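Side-chain contacts in Ser-thr phosphatase MSPP (Mycobacterium smegmatis, PDB 2JFR), which is a metal-binding member of the PPM (PP2C) family that probably removes phosphate from serine and threonine residues of proteins: residues Thr48-Lys51 with Thr52-Ala55; Leu75-Phe78 with Glu79-Asp83; Gly140-Arg144 with His145-Trp149. All blocks are in the same frame, centred on the assembly; numbering follows the deposited sequence.

How the contacts relate
Contacts 1 and 2 belong together: they lie on helices 42-59 and 63-81, successive in the chain and packed against each other, and they touch where Thr48 and Ala49 meet Val77 and Leu80. Contact 1 has the more buried face, a leucine pair turned to strands, with threonines along its flank. Contact 2 sits near the end of its helix, with Val77 and Leu81 inside, an arginine and a glutamate outside, and Leu80 at the margin between. Contact 3 is a surface contact about 32 Å from contact 1, centre to centre, on the opposite side of the chain's centre; there a short helix starts after a loop, and its chemistry is mainly capping of backbone N-H groups.

Contact 1: residues Thr48-Lys51 with Thr52-Ala55; sequences TALK and TLSA
Leu53 can be followed outward from helix 42-59 over the previous turn. Its CB begins close to the backbone, 3.3 Å from Ala49 O, the same carbonyl oxygen that accepts the hydrogen bond from Leu53 N. From there CG extends anti to the backbone N (chi1 179°), and one branch, CD2, comes to 4.1 Å from Leu50 CD2. Leu50 has CG anti to its carbonyl carbon (chi1 -64°). The two leucines lie side by side and point the same way, with their methyl branches meeting rather than their whole lengths.

A second pair runs along the flank. Thr48 and Thr52, one turn apart, also lie side by side, and Thr48 CG2 stands 4.1 Å from Thr52 OG1. That hydroxyl also comes close to the backbone of the turn before, with Thr52 OG1 3.0 Å from Thr48 O. Thr48 O accepts the ordinary i to i+4 helix bond from Thr52 N as well, at 3.0 Å. Thr48 OG1 is hydrogen-bonded to His44 O.

In the fold, Leu50 and Leu53 face strands 23-28, 31-38 and 89-96, touching Leu26, Ala33, Leu92 and Ala94 among others, while Leu53 also reaches Ala69 and Val70 and Thr48 reaches Val77 and Leu80 of helix 63-81.

Contact 2: residues Leu75-Phe78 with Glu79-Asp83; sequences LRVF and ELLGD
Arg76 and Glu79 cross at about a right angle on the outer face of helix 63-81, their guanidinium and carboxylate planes turned 66° apart. The carboxylate stands at the guanidinium edge. In the conformer given, Arg76 NH1 pairs with Glu79 OE1 in a salt bridge; the 2.5 Å between Arg76 NH1 and Glu79 OE1 is doubtfully short, and the bond is bent (135° at the hydrogen). Bends at chi2 and chi3 bring this guanidinium forward beside Leu80, whose CG lies over one face, toward the rim and 3.6 Å above the plane.

Glu79 also crosses Leu75 obliquely, its OE2 set against Leu75 CG; Leu75 too has two conformers, so the closeness of that approach carries little weight. Leu75 O accepts Glu79 N at 2.8 Å. On the inner side Val77 CG1 meets Leu81 CD1 at 3.8 Å, beside Ala45 of helix 42-59. Farther along, the ring of Phe78 stands obliquely to Gly82, its CE1 3.9 Å from Gly82 CA, while Gly82 N bonds to Phe78 O.

Apolar branches thus join the two helices, and opposite charges pair on the exposed surface, where solvent would probably weaken their attraction; Leu80 bridges the two, covering a guanidinium face while reaching Thr48.

Contact 3: residues Gly140-Arg144 with His145-Trp149; sequences GEITR and HEARW
The carboxylate of Glu146 is met from above its plane, not within it: Thr143 N approaches OE1 36° out of that plane, yet the N-H points almost straight at the oxygen, 2.8 Å from Thr143 N to Glu146 OE1. In return Glu146 N donates to Thr143 OG1 at 3.0 Å. This reciprocal pair is a capping box, with Thr143 as N-cap of helix 144-147. Three further flat groups come together: His145, Arg148 and Trp149. Trp149 NE1 lies over one face of the His145 ring, offset toward the rim, while His145 CD2 sits at the indole edge. One indole face carries Arg148 CB over its centre, and Trp149 CZ2 in turn stands 3.6 Å above the centre of the Arg148 guanidinium. That guanidinium is fixed by bonds to Phe189 O and Ala192 O, and the Arg148 side chain lies about 8 Å from a bound magnesium ion.

Thr143 puts OG1 between its backbone N and carbonyl carbon (chi1 65°), turning the hydroxyl to the helix's first turn. Just before it, Ile142 reaches over to Ala147, a residue pair that makes the hydrophobic staple commonly found with a capping box; Leu136 and Val137 of helix 132-138 lie against this pair. That earlier helix ends in a Schellman motif at Gly140, whose phi is positive. The staple itself closes through one methyl: Ile142 CD1 lies 3.8 Å from Ala147 CA and 3.9 Å from Ala147 CB.

Contact 1: residues Thr48-Lys51 with Thr52-Ala55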
loop_
_atom_site.group_PDB
_atom_site.type_symbol
_atom_site.label_atom_id
_atom_site.label_comp_id
_atom_site.label_asym_id
_atom_site.label_seq_id
_atom_site.Cartn_x
_atom_site.Cartn_y
_atom_site.Cartn_z
ATOM N N THR A 48 -5.750 -0.150 13.246
ATOM C CA THR A 48 -4.940 -0.698 14.317
ATOM C C THR A 48 -3.568 -1.090 13.773
ATOM O O THR A 48 -2.565 -0.877 14.446
ATOM C CB THR A 48 -5.632 -1.919 14.928
ATOM O OG1 THR A 48 -6.888 -1.522 15.490
ATOM C CG2 THR A 48 -4.789 -2.552 16.014
ATOM N N ALA A 49 -3.542 -1.688 12.590
ATOM C CA ALA A 49 -2.249 -2.082 12.021
ATOM C C ALA A 49 -1.319 -0.876 11.915
ATOM O O ALA A 49 -0.147 -0.979 12.258
ATOM C CB ALA A 49 -2.434 -2.737 10.672
ATOM N N LEU A 50 -1.838 0.243 11.410
ATOM C CA LEU A 50 -0.964 1.402 11.226
ATOM C C LEU A 50 -0.572 2.055 12.531
ATOM O O LEU A 50 0.561 2.529 12.659
ATOM C CB LEU A 50 -1.585 2.392 10.239
ATOM C CG LEU A 50 -1.764 1.881 8.824
ATOM C CD1 LEU A 50 -2.203 3.025 7.935
ATOM C CD2 LEU A 50 -0.505 1.205 8.280
ATOM N N LYS A 51 -1.472 2.084 13.514
ATOM C CA LYS A 51 -1.115 2.632 14.819
ATOM C C LYS A 51 0.013 1.819 15.420
ATOM O O LYS A 51 0.979 2.359 15.992
ATOM C CB LYS A 51 -2.330 2.667 15.726
ATOM C CG LYS A 51 -2.110 3.324 17.054
ATOM C CD LYS A 51 -3.334 3.462 17.936
ATOM C CE LYS A 51 -3.071 4.353 19.165
ATOM N NZ LYS A 51 -4.282 4.515 20.020
ATOM N N THR A 52 -0.111 0.516 15.359
ATOM C CA THR A 52 0.909 -0.365 15.918
ATOM C C THR A 52 2.220 -0.272 15.124
ATOM O O THR A 52 3.300 -0.246 15.716
ATOM C CB THR A 52 0.400 -1.800 15.968
ATOM O OG1 THR A 52 -0.815 -1.890 16.728
ATOM C CG2 THR A 52 1.422 -2.775 16.545
ATOM N N LEU A 53 2.125 -0.216 13.824
ATOM C CA LEU A 53 3.286 -0.081 12.969
ATOM C C LEU A 53 4.052 1.178 13.318
ATOM O O LEU A 53 5.282 1.164 13.486
ATOM C CB LEU A 53 2.868 -0.005 11.504
ATOM C CG LEU A 53 3.994 0.168 10.522
ATOM C CD1 LEU A 53 4.860 -1.092 10.419
ATOM C CD2 LEU A 53 3.445 0.487 9.180
ATOM N N SER A 54 3.348 2.299 13.417
ATOM C CA SER A 54 3.955 3.582 13.709
ATOM C C SER A 54 4.714 3.538 15.036
ATOM O O SER A 54 5.842 3.974 15.158
ATOM C CB SER A 54 2.895 4.652 13.724
ATOM O OG SER A 54 3.499 5.910 13.962
ATOM N N ALA A 55 4.033 2.992 16.075
ATOM C CA ALA A 55 4.693 2.939 17.386
ATOM C C ALA A 55 5.875 2.042 17.376
ATOM O O ALA A 55 6.906 2.368 17.984
ATOM C CB ALA A 55 3.627 2.477 18.364
#

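Contact 2: residues Leu75-Phe78 with Glu79-Asp83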
loop_
_atom_site.group_PDB
_atom_site.type_symbol
_atom_site.label_atom_id
_atom_site.label_comp_id
_atom_site.label_asym_id
_atom_site.label_seq_id
_atom_site.Cartn_x
_atom_site.Cartn_y
_atom_site.Cartn_z
ATOM N N LEU A 75 -0.018 -9.363 15.177
ATOM C CA LEU A 75 -0.459 -10.011 16.410
ATOM C C LEU A 75 -1.549 -9.174 17.073
ATOM O O LEU A 75 -2.516 -9.739 17.576
ATOM C CB LEU A 75 0.730 -10.252 17.332
ATOM C CG LEU A 75 0.378 -11.041 18.594
ATOM C CD1 LEU A 75 -0.122 -12.429 18.224
ATOM C CD2 LEU A 75 1.603 -11.121 19.485
ATOM N N ARG A 76 -1.395 -7.884 17.104
ATOM C CA ARG A 76 -2.382 -7.040 17.781
ATOM C C ARG A 76 -3.704 -7.092 17.073
ATOM O O ARG A 76 -4.743 -7.227 17.719
ATOM C CB ARG A 76 -1.886 -5.587 17.911
ATOM C CG ARG A 76 -2.737 -4.753 18.811
ATOM C CD ARG A 76 -2.625 -5.185 20.281
ATOM N NE ARG A 76 -3.820 -5.031 21.090
ATOM C CZ ARG A 76 -4.467 -5.930 21.825
ATOM N NH1 ARG A 76 -4.091 -7.199 21.925
ATOM N NH2 ARG A 76 -5.545 -5.545 22.503
ATOM N N VAL A 77 -3.723 -7.022 15.736
ATOM C CA VAL A 77 -4.976 -7.150 15.008
ATOM C C VAL A 77 -5.604 -8.497 15.230
ATOM O O VAL A 77 -6.806 -8.604 15.439
ATOM C CB VAL A 77 -4.790 -6.805 13.542
ATOM C CG1 VAL A 77 -6.093 -7.031 12.776
ATOM C CG2 VAL A 77 -4.320 -5.358 13.345
ATOM N N PHE A 78 -4.786 -9.548 15.174
ATOM C CA PHE A 78 -5.344 -10.903 15.378
ATOM C C PHE A 78 -5.877 -11.077 16.808
ATOM O O PHE A 78 -6.969 -11.693 16.966
ATOM C CB PHE A 78 -4.283 -11.940 15.069
ATOM C CG PHE A 78 -4.793 -13.341 15.289
ATOM C CD1 PHE A 78 -5.862 -13.834 14.549
ATOM C CD2 PHE A 78 -4.203 -14.150 16.204
ATOM C CE1 PHE A 78 -6.356 -15.107 14.759
ATOM C CE2 PHE A 78 -4.661 -15.446 16.445
ATOM C CZ PHE A 78 -5.740 -15.908 15.671
ATOM N N GLU A 79 -5.204 -10.545 17.787
ATOM C CA GLU A 79 -5.729 -10.618 19.159
ATOM C C GLU A 79 -7.034 -9.883 19.282
ATOM O O GLU A 79 -7.953 -10.347 19.990
ATOM C CB GLU A 79 -4.698 -10.029 20.129
ATOM C CG GLU A 79 -3.475 -10.922 20.328
ATOM C CD GLU A 79 -2.346 -10.195 21.055
ATOM O OE1 GLU A 79 -2.456 -8.962 21.334
ATOM O OE2 GLU A 79 -1.285 -10.838 21.359
ATOM N N LEU A 80 -7.199 -8.778 18.604
ATOM C CA LEU A 80 -8.456 -8.034 18.705
ATOM C C LEU A 80 -9.595 -8.576 17.883
ATOM O O LEU A 80 -10.742 -8.469 18.340
ATOM C CB LEU A 80 -8.152 -6.603 18.271
ATOM C CG LEU A 80 -7.298 -5.854 19.342
ATOM C CD1 LEU A 80 -6.813 -4.563 18.693
ATOM C CD2 LEU A 80 -8.071 -5.617 20.632
ATOM N N LEU A 81 -9.330 -9.147 16.702
ATOM C CA LEU A 81 -10.393 -9.465 15.774
ATOM C C LEU A 81 -10.545 -10.951 15.535
ATOM O O LEU A 81 -11.489 -11.418 14.930
ATOM C CB LEU A 81 -10.150 -8.812 14.393
ATOM C CG LEU A 81 -10.034 -7.312 14.443
ATOM C CD1 LEU A 81 -9.848 -6.741 13.074
ATOM C CD2 LEU A 81 -11.210 -6.652 15.136
ATOM N N GLY A 82 -9.603 -11.764 16.000
ATOM C CA GLY A 82 -9.583 -13.174 15.625
ATOM C C GLY A 82 -10.726 -13.944 16.201
ATOM O O GLY A 82 -10.952 -15.052 15.651
ATOM N N ASP A 83 -11.424 -13.500 17.207
ATOM C CA ASP A 83 -12.566 -14.282 17.699
ATOM C C ASP A 83 -13.909 -13.909 17.102
ATOM O O ASP A 83 -14.941 -14.419 17.523
ATOM C CB ASP A 83 -12.659 -14.125 19.222
ATOM C CG ASP A 83 -11.477 -14.935 19.798
ATOM O OD1 ASP A 83 -11.482 -16.103 19.323
ATOM O OD2 ASP A 83 -10.772 -14.402 20.667
#

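Contact 3: residues Gly140-Arg144 with His145-Trp149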
loop_
_atom_site.group_PDB
_atom_site.type_symbol
_atom_site.label_atom_id
_atom_site.label_comp_id
_atom_site.label_asym_id
_atom_site.label_seq_id
_atom_site.Cartn_x
_atom_site.Cartn_y
_atom_site.Cartn_z
ATOM N N GLY A 140 4.245 -16.275 -13.497
ATOM C CA GLY A 140 4.390 -15.917 -14.874
ATOM C C GLY A 140 3.362 -16.356 -15.845
ATOM O O GLY A 140 3.688 -16.556 -16.994
ATOM N N GLU A 141 2.127 -16.566 -15.367
ATOM C CA GLU A 141 1.027 -17.085 -16.169
ATOM C C GLU A 141 0.132 -15.997 -16.775
ATOM O O GLU A 141 -0.477 -16.245 -17.829
ATOM C CB GLU A 141 0.152 -18.051 -15.366
ATOM C CG GLU A 141 0.803 -19.351 -14.961
ATOM C CD GLU A 141 -0.325 -20.214 -14.380
ATOM O OE1 GLU A 141 -1.447 -20.039 -14.949
ATOM O OE2 GLU A 141 -0.078 -20.981 -13.415
ATOM N N ILE A 142 -0.042 -14.828 -16.184
ATOM C CA ILE A 142 -0.822 -13.708 -16.754
ATOM C C ILE A 142 -0.077 -12.410 -16.523
ATOM O O ILE A 142 0.781 -12.374 -15.634
ATOM C CB ILE A 142 -2.210 -13.607 -16.090
ATOM C CG1 ILE A 142 -2.217 -13.149 -14.659
ATOM C CG2 ILE A 142 -2.943 -14.939 -16.225
ATOM C CD1 ILE A 142 -3.563 -13.009 -14.020
ATOM N N THR A 143 -0.398 -11.396 -17.248
ATOM C CA THR A 143 0.195 -10.090 -17.034
ATOM C C THR A 143 -0.459 -9.324 -15.907
ATOM O O THR A 143 -1.562 -9.655 -15.466
ATOM C CB THR A 143 0.083 -9.189 -18.288
ATOM O OG1 THR A 143 -1.268 -8.901 -18.551
ATOM C CG2 THR A 143 0.745 -9.874 -19.524
ATOM N N ARG A 144 0.221 -8.284 -15.391
ATOM C CA ARG A 144 -0.394 -7.434 -14.398
ATOM C C ARG A 144 -1.695 -6.770 -14.903
ATOM O O ARG A 144 -2.676 -6.621 -14.222
ATOM C CB ARG A 144 0.601 -6.380 -13.916
ATOM C CG ARG A 144 1.899 -6.868 -13.252
ATOM C CD ARG A 144 2.531 -5.709 -12.457
ATOM N NE ARG A 144 3.976 -5.881 -12.225
ATOM C CZ ARG A 144 4.430 -6.568 -11.167
ATOM N NH1 ARG A 144 3.681 -7.142 -10.220
ATOM N NH2 ARG A 144 5.786 -6.646 -11.057
ATOM N N HIS A 145 -1.717 -6.391 -16.182
ATOM C CA HIS A 145 -2.927 -5.803 -16.729
ATOM C C HIS A 145 -4.079 -6.803 -16.690
ATOM O O HIS A 145 -5.183 -6.507 -16.311
ATOM C CB HIS A 145 -2.656 -5.232 -18.139
ATOM C CG HIS A 145 -3.898 -4.697 -18.760
ATOM N ND1 HIS A 145 -4.414 -3.437 -18.418
ATOM C CD2 HIS A 145 -4.753 -5.237 -19.650
ATOM C CE1 HIS A 145 -5.534 -3.252 -19.139
ATOM N NE2 HIS A 145 -5.765 -4.319 -19.889
ATOM N N GLU A 146 -3.773 -8.020 -17.173
ATOM C CA GLU A 146 -4.774 -9.102 -17.095
ATOM C C GLU A 146 -5.276 -9.350 -15.686
ATOM O O GLU A 146 -6.463 -9.596 -15.499
ATOM C CB GLU A 146 -4.219 -10.456 -17.643
ATOM C CG GLU A 146 -4.015 -10.366 -19.131
ATOM C CD GLU A 146 -3.104 -11.341 -19.792
ATOM O OE1 GLU A 146 -2.280 -12.089 -19.235
ATOM O OE2 GLU A 146 -3.218 -11.373 -21.048
ATOM N N ALA A 147 -4.359 -9.312 -14.693
ATOM C CA ALA A 147 -4.770 -9.498 -13.321
ATOM C C ALA A 147 -5.842 -8.467 -12.861
ATOM O O ALA A 147 -6.620 -8.776 -11.969
ATOM C CB ALA A 147 -3.534 -9.492 -12.425
ATOM N N ARG A 148 -5.887 -7.249 -13.438
ATOM C CA ARG A 148 -6.880 -6.248 -13.054
ATOM C C ARG A 148 -8.291 -6.744 -13.270
ATOM O O ARG A 148 -9.191 -6.299 -12.594
ATOM C CB ARG A 148 -6.876 -4.875 -13.838
ATOM C CG ARG A 148 -5.667 -4.142 -13.611
ATOM C CD ARG A 148 -5.598 -2.900 -14.397
ATOM N NE ARG A 148 -6.596 -1.901 -14.019
ATOM C CZ ARG A 148 -6.927 -0.803 -14.692
ATOM N NH1 ARG A 148 -6.279 -0.485 -15.792
ATOM N NH2 ARG A 148 -7.879 -0.001 -14.238
ATOM N N TRP A 149 -8.458 -7.655 -14.265
ATOM C CA TRP A 149 -9.773 -8.104 -14.704
ATOM C C TRP A 149 -10.051 -9.507 -14.315
ATOM O O TRP A 149 -11.141 -10.017 -14.596
ATOM C CB TRP A 149 -9.918 -7.887 -16.256
ATOM C CG TRP A 149 -9.316 -6.565 -16.660
ATOM C CD1 TRP A 149 -8.250 -6.372 -17.438
ATOM C CD2 TRP A 149 -9.810 -5.248 -16.249
ATOM N NE1 TRP A 149 -7.974 -5.029 -17.567
ATOM C CE2 TRP A 149 -8.923 -4.332 -16.839
ATOM C CE3 TRP A 149 -10.838 -4.835 -15.437
ATOM C CZ2 TRP A 149 -9.042 -2.921 -16.675
ATOM C CZ3 TRP A 149 -10.981 -3.468 -15.273
ATOM C CH2 TRP A 149 -10.084 -2.572 -15.893
#